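Local coordinates for protein similar to metal-dependent hydrolase (Staphylococcus aureus subsp. aureus Mu50, PDB 3ESH), which probably acts as a metal-dependent hydrolase of the metallo-beta-lactamase superfamily, though its substrate is not established, at residues Q43-T48 / H251-F256; D206-T211 / F247-D252. All blocks are in the same frame, centred on the assembly; numbering follows the deposited sequence.

In the fold
From the N terminus, strand 43-47, paired antiparallel with strand 15-19, is the first element to take part. Contact 1 brings residues 43-48 against 251-256 and so closes a loop of about 200 residues. Contact 2 joins 206-211, the loop after strand 199-203, to 247-252, with helix 226-242 in the intervening chain. This shorter closure nests inside the first, the two overlapping at His251 and Asp252 of one turn. That turn joins neighbouring strands 246-248 and 255-259 of one sheet, and Phe256 O lies 2.8 Å from Phe249 N. Together the contacts tie the small sheet and the Asp206 loop to one turn of the metallo-beta-lactamase fold.

Contact 1: Q43-T48 / H251-F256; sequences QINLPT and HDENYF
Pro47 O receives two donors from one residue: His251 ND1 at 2.9 Å, and the same residue's CA in a C-H...O contact, CA to O 3.2 Å. In this metallo-beta-lactamase fold the grip fixes the connection between strands 246-248 and 255-259 against the end of strand 43-47. The N-H...O angle is 154°, and Pro47 O lies 17° out of the imidazole plane, close to the ring edge. CG stands beside the backbone N (chi1 -75°), and the turn of the ring about CB-CG then brings ND1 to the carbonyl that the CA hydrogen already faces. The other ring nitrogen, NE2, bonds weakly to Asp112. Leu46 packs obliquely alongside, its CD2 3.8 Å from His251 CB. Pro47 sets CG and CD against the Glu253 backbone and CB, Pro47 CG lying 3.6 Å from Glu253 CA. An Asx turn shapes the connection: Asp252 OD2 accepts from Asn254 N at 3.1 Å, on the anti side of the carboxylate and somewhat out of plane, while OD1 is taken by Thr211 N. Beyond it Glu253 crosses Asn45, and a water accepts from Asn45 N (2.9 Å) and donates to Glu253 OE1 (2.7 Å).

Contact 2: D206-T211 / F247-D252; sequences DIFPTT and FLFYHD
Thr211 gives both its donors to Asp252 OD1. The backbone N is 2.7 Å from OD1, with a nearly straight N-H...O angle of 174°, and reaches it on the anti side, tilted out of the carboxylate plane; OG1, 2.9 Å from OD1, meets the syn lone pair of that oxygen. The threonine hydroxyl stands between its own N and carbonyl carbon (chi1 54°), which lets both donors converge on one oxygen. Thr210 OG1 is satisfied elsewhere, by His213 ND1 and Ala212 N, so its part here is to pack CB and CG2 against Asp252.

At the other end, Asp206 OD1 faces the edge of the His251 ring, 3.1 Å from CD2. The carboxylate and imidazole planes are nearly coplanar, but the angle at NE2 is too poor for a hydrogen bond; NE2 bonds weakly to Asp112, and ND1 is satisfied by Pro47 O. Asp206 OD2 has a weak bond to His108. With His110 and His185, Asp206 directs donor atoms at one vacant point, consistent with an empty metal site.

The apolar part is an aromatic cluster. Phe249 turns its edge to the face of Phe208 in a T-shaped pair, centroids 5.1 Å apart and planes at 89°, and Phe208 points its edge at the face of Phe247 in an offset edge-to-face pair. The Phe249 edge also meets two carbonyl oxygens, CE1 3.3 Å from Phe208 O and CD1 3.3 Å from Pro209 O, consistent with weak C-H...O contacts. Helix 226-242 closes over the cluster through Ile237 and Phe240, while Val258 of strand 255-259 packs on Phe247 and Phe249.

Contact 1: Q43-T48 / H251-F256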
loop_
_atom_site.group_PDB
_atom_site.type_symbol
_atom_site.label_atom_id
_atom_site.label_comp_id
_atom_site.label_asym_id
_atom_site.label_seq_id
_atom_site.Cartn_x
_atom_site.Cartn_y
_atom_site.Cartn_z
ATOM N N GLN A 43 -12.386 -3.086 36.868
ATOM C CA GLN A 43 -11.847 -1.801 36.448
ATOM C C GLN A 43 -10.546 -1.511 37.167
ATOM O O GLN A 43 -10.435 -1.783 38.359
ATOM C CB GLN A 43 -12.823 -0.671 36.786
ATOM C CG GLN A 43 -14.289 -0.934 36.468
ATOM C CD GLN A 43 -15.191 0.209 36.919
ATOM O OE1 GLN A 43 -15.299 0.495 38.112
ATOM N NE2 GLN A 43 -15.832 0.875 35.963
ATOM N N ILE A 44 -9.562 -0.965 36.451
ATOM C CA ILE A 44 -8.295 -0.588 37.074
ATOM C C ILE A 44 -8.265 0.932 37.045
ATOM O O ILE A 44 -8.845 1.546 36.151
ATOM C CB ILE A 44 -7.059 -1.151 36.335
ATOM C CG1 ILE A 44 -6.890 -0.467 34.982
ATOM C CG2 ILE A 44 -7.187 -2.674 36.211
ATOM C CD1 ILE A 44 -5.572 -0.772 34.292
ATOM N N ASN A 45 -7.598 1.541 38.021
ATOM C CA ASN A 45 -7.543 2.987 38.116
ATOM C C ASN A 45 -6.467 3.612 37.254
ATOM O O ASN A 45 -5.284 3.308 37.408
ATOM C CB ASN A 45 -7.335 3.417 39.563
ATOM C CG ASN A 45 -7.570 4.891 39.755
ATOM O OD1 ASN A 45 -8.675 5.382 39.526
ATOM N ND2 ASN A 45 -6.528 5.617 40.165
ATOM N N LEU A 46 -6.882 4.508 36.360
ATOM C CA LEU A 46 -5.958 5.178 35.466
ATOM C C LEU A 46 -5.987 6.694 35.551
ATOM O O LEU A 46 -6.882 7.342 35.003
ATOM C CB LEU A 46 -6.226 4.787 34.011
ATOM C CG LEU A 46 -6.006 3.345 33.548
ATOM C CD1 LEU A 46 -6.505 3.237 32.129
ATOM C CD2 LEU A 46 -4.529 2.956 33.636
ATOM N N PRO A 47 -5.005 7.285 36.244
ATOM C CA PRO A 47 -4.973 8.741 36.345
ATOM C C PRO A 47 -4.814 9.329 34.932
ATOM O O PRO A 47 -4.257 8.683 34.040
ATOM C CB PRO A 47 -3.722 9.016 37.183
ATOM C CG PRO A 47 -3.598 7.797 38.014
ATOM C CD PRO A 47 -3.957 6.674 37.074
ATOM N N THR A 48 -5.315 10.544 34.743
ATOM C CA THR A 48 -5.156 11.247 33.476
ATOM C C THR A 48 -4.405 12.516 33.902
ATOM O O THR A 48 -5.000 13.581 34.072
ATOM C CB THR A 48 -6.518 11.599 32.838
ATOM O OG1 THR A 48 -7.270 12.433 33.736
ATOM C CG2 THR A 48 -7.318 10.335 32.541
ATOM N N HIS A 251 -0.793 7.599 32.606
ATOM C CA HIS A 251 -1.820 6.730 33.185
ATOM C C HIS A 251 -1.434 5.869 34.382
ATOM O O HIS A 251 -2.319 5.281 35.013
ATOM C CB HIS A 251 -2.366 5.755 32.132
ATOM C CG HIS A 251 -3.297 6.372 31.139
ATOM N ND1 HIS A 251 -4.322 7.214 31.507
ATOM C CD2 HIS A 251 -3.394 6.220 29.800
ATOM C CE1 HIS A 251 -5.015 7.552 30.433
ATOM N NE2 HIS A 251 -4.471 6.960 29.383
ATOM N N ASP A 252 -0.150 5.740 34.689
ATOM C CA ASP A 252 0.223 4.869 35.800
ATOM C C ASP A 252 -0.141 5.467 37.167
ATOM O O ASP A 252 0.334 6.535 37.531
ATOM C CB ASP A 252 1.722 4.525 35.717
ATOM C CG ASP A 252 2.070 3.248 36.465
ATOM O OD1 ASP A 252 2.870 2.441 35.939
ATOM O OD2 ASP A 252 1.542 3.056 37.584
ATOM N N GLU A 253 -0.978 4.767 37.923
ATOM C CA GLU A 253 -1.401 5.259 39.232
ATOM C C GLU A 253 -0.309 5.315 40.291
ATOM O O GLU A 253 -0.332 6.194 41.150
ATOM C CB GLU A 253 -2.561 4.425 39.789
ATOM C CG GLU A 253 -2.221 2.961 40.067
ATOM C CD GLU A 253 -3.389 2.174 40.670
ATOM O OE1 GLU A 253 -3.411 0.924 40.503
ATOM O OE2 GLU A 253 -4.268 2.793 41.312
ATOM N N ASN A 254 0.647 4.396 40.226
ATOM C CA ASN A 254 1.712 4.343 41.217
ATOM C C ASN A 254 2.886 5.236 40.894
ATOM O O ASN A 254 3.330 6.021 41.730
ATOM C CB ASN A 254 2.236 2.910 41.360
ATOM C CG ASN A 254 1.133 1.882 41.319
ATOM O OD1 ASN A 254 1.051 1.069 40.384
ATOM N ND2 ASN A 254 0.261 1.916 42.319
ATOM N N TYR A 255 3.377 5.104 39.668
ATOM C CA TYR A 255 4.551 5.828 39.225
ATOM C C TYR A 255 4.330 6.878 38.160
ATOM O O TYR A 255 3.436 6.766 37.325
ATOM C CB TYR A 255 5.567 4.817 38.715
ATOM C CG TYR A 255 5.654 3.593 39.579
ATOM C CD1 TYR A 255 6.201 3.664 40.854
ATOM C CD2 TYR A 255 5.144 2.372 39.145
ATOM C CE1 TYR A 255 6.236 2.548 41.689
ATOM C CE2 TYR A 255 5.173 1.246 39.966
ATOM C CZ TYR A 255 5.719 1.344 41.240
ATOM O OH TYR A 255 5.734 0.252 42.073
ATOM N N PHE A 256 5.179 7.892 38.199
ATOM C CA PHE A 256 5.154 8.978 37.241
ATOM C C PHE A 256 6.290 8.729 36.263
ATOM O O PHE A 256 6.196 9.060 35.089
ATOM C CB PHE A 256 5.374 10.303 37.954
ATOM C CG PHE A 256 5.952 11.374 37.082
ATOM C CD1 PHE A 256 5.246 11.860 35.987
ATOM C CD2 PHE A 256 7.204 11.909 37.363
ATOM C CE1 PHE A 256 5.784 12.863 35.184
ATOM C CE2 PHE A 256 7.747 12.915 36.560
ATOM C CZ PHE A 256 7.033 13.393 35.469
HETATM O O HOH W 1 -5.963 0.066 39.963
#

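Contact 2: D206-T211 / F247-D252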
loop_
_atom_site.group_PDB
_atom_site.type_symbol
_atom_site.label_atom_id
_atom_site.label_comp_id
_atom_site.label_asym_id
_atom_site.label_seq_id
_atom_site.Cartn_x
_atom_site.Cartn_y
_atom_site.Cartn_z
ATOM N N ASP A 206 -0.045 5.978 24.987
ATOM C CA ASP A 206 -0.775 4.732 25.182
ATOM C C ASP A 206 -0.180 3.498 24.507
ATOM O O ASP A 206 -0.845 2.479 24.362
ATOM C CB ASP A 206 -2.237 4.910 24.768
ATOM C CG ASP A 206 -3.031 5.707 25.783
ATOM O OD1 ASP A 206 -2.501 5.961 26.886
ATOM O OD2 ASP A 206 -4.189 6.080 25.494
ATOM N N ILE A 207 1.078 3.598 24.106
ATOM C CA ILE A 207 1.770 2.485 23.489
ATOM C C ILE A 207 2.615 1.848 24.616
ATOM O O ILE A 207 3.227 0.795 24.446
ATOM C CB ILE A 207 2.628 2.974 22.266
ATOM C CG1 ILE A 207 2.304 2.121 21.051
ATOM C CG2 ILE A 207 4.110 2.877 22.549
ATOM C CD1 ILE A 207 0.834 2.040 20.749
ATOM N N PHE A 208 2.604 2.507 25.774
ATOM C CA PHE A 208 3.284 2.060 26.989
ATOM C C PHE A 208 2.552 2.814 28.104
ATOM O O PHE A 208 3.133 3.651 28.792
ATOM C CB PHE A 208 4.765 2.453 26.955
ATOM C CG PHE A 208 5.609 1.773 28.019
ATOM C CD1 PHE A 208 6.980 2.019 28.096
ATOM C CD2 PHE A 208 5.040 0.886 28.936
ATOM C CE1 PHE A 208 7.775 1.392 29.066
ATOM C CE2 PHE A 208 5.823 0.256 29.904
ATOM C CZ PHE A 208 7.195 0.513 29.969
ATOM N N PRO A 209 1.254 2.514 28.293
ATOM C CA PRO A 209 0.354 3.123 29.282
ATOM C C PRO A 209 0.858 3.165 30.715
ATOM O O PRO A 209 0.920 4.228 31.330
ATOM C CB PRO A 209 -0.920 2.289 29.160
ATOM C CG PRO A 209 -0.838 1.701 27.798
ATOM C CD PRO A 209 0.609 1.343 27.683
ATOM N N THR A 210 1.189 1.997 31.241
ATOM C CA THR A 210 1.674 1.867 32.607
ATOM C C THR A 210 2.889 0.957 32.640
ATOM O O THR A 210 3.206 0.300 31.651
ATOM C CB THR A 210 0.599 1.246 33.521
ATOM O OG1 THR A 210 0.414 -0.137 33.180
ATOM C CG2 THR A 210 -0.719 1.972 33.346
ATOM N N THR A 211 3.553 0.914 33.788
ATOM C CA THR A 211 4.727 0.073 33.952
ATOM C C THR A 211 4.403 -1.396 33.741
ATOM O O THR A 211 5.288 -2.198 33.461
ATOM C CB THR A 211 5.325 0.240 35.340
ATOM O OG1 THR A 211 4.312 0.006 36.318
ATOM C CG2 THR A 211 5.895 1.645 35.514
ATOM N N PHE A 247 11.399 6.898 31.710
ATOM C CA PHE A 247 10.112 6.671 31.079
ATOM C C PHE A 247 9.066 7.426 31.875
ATOM O O PHE A 247 8.898 7.184 33.070
ATOM C CB PHE A 247 9.787 5.181 31.057
ATOM C CG PHE A 247 10.539 4.406 30.005
ATOM C CD1 PHE A 247 9.998 4.217 28.743
ATOM C CD2 PHE A 247 11.785 3.851 30.284
ATOM C CE1 PHE A 247 10.670 3.490 27.776
ATOM C CE2 PHE A 247 12.473 3.117 29.324
ATOM C CZ PHE A 247 11.915 2.936 28.068
ATOM N N LEU A 248 8.383 8.358 31.218
ATOM C CA LEU A 248 7.340 9.152 31.859
ATOM C C LEU A 248 5.968 8.534 31.574
ATOM O O LEU A 248 5.715 8.034 30.475
ATOM C CB LEU A 248 7.375 10.587 31.346
ATOM C CG LEU A 248 8.719 11.317 31.444
ATOM C CD1 LEU A 248 8.571 12.765 30.977
ATOM C CD2 LEU A 248 9.212 11.266 32.877
ATOM N N PHE A 249 5.081 8.576 32.564
ATOM C CA PHE A 249 3.752 8.010 32.424
ATOM C C PHE A 249 2.645 9.009 32.671
ATOM O O PHE A 249 2.798 9.954 33.437
ATOM C CB PHE A 249 3.607 6.819 33.356
ATOM C CG PHE A 249 4.502 5.677 32.991
ATOM C CD1 PHE A 249 4.145 4.801 31.957
ATOM C CD2 PHE A 249 5.741 5.515 33.623
ATOM C CE1 PHE A 249 5.006 3.786 31.557
ATOM C CE2 PHE A 249 6.603 4.504 33.232
ATOM C CZ PHE A 249 6.240 3.636 32.192
ATOM N N TYR A 250 1.525 8.783 32.002
ATOM C CA TYR A 250 0.367 9.653 32.085
ATOM C C TYR A 250 -0.745 8.918 32.810
ATOM O O TYR A 250 -1.522 9.529 33.533
ATOM C CB TYR A 250 -0.082 10.005 30.660
ATOM C CG TYR A 250 -1.359 10.817 30.526
ATOM C CD1 TYR A 250 -1.329 12.212 30.515
ATOM C CD2 TYR A 250 -2.589 10.187 30.338
ATOM C CE1 TYR A 250 -2.495 12.959 30.307
ATOM C CE2 TYR A 250 -3.755 10.922 30.127
ATOM C CZ TYR A 250 -3.700 12.307 30.111
ATOM O OH TYR A 250 -4.850 13.021 29.871
ATOM N N HIS A 251 -0.793 7.599 32.606
ATOM C CA HIS A 251 -1.820 6.730 33.185
ATOM C C HIS A 251 -1.434 5.869 34.382
ATOM O O HIS A 251 -2.319 5.281 35.013
ATOM C CB HIS A 251 -2.366 5.755 32.132
ATOM C CG HIS A 251 -3.297 6.372 31.139
ATOM N ND1 HIS A 251 -4.322 7.214 31.507
ATOM C CD2 HIS A 251 -3.394 6.220 29.800
ATOM C CE1 HIS A 251 -5.015 7.552 30.433
ATOM N NE2 HIS A 251 -4.471 6.960 29.383
ATOM N N ASP A 252 -0.150 5.740 34.689
ATOM C CA ASP A 252 0.223 4.869 35.800
ATOM C C ASP A 252 -0.141 5.467 37.167
ATOM O O ASP A 252 0.334 6.535 37.531
ATOM C CB ASP A 252 1.722 4.525 35.717
ATOM C CG ASP A 252 2.070 3.248 36.465
ATOM O OD1 ASP A 252 2.870 2.441 35.939
ATOM O OD2 ASP A 252 1.542 3.056 37.584
#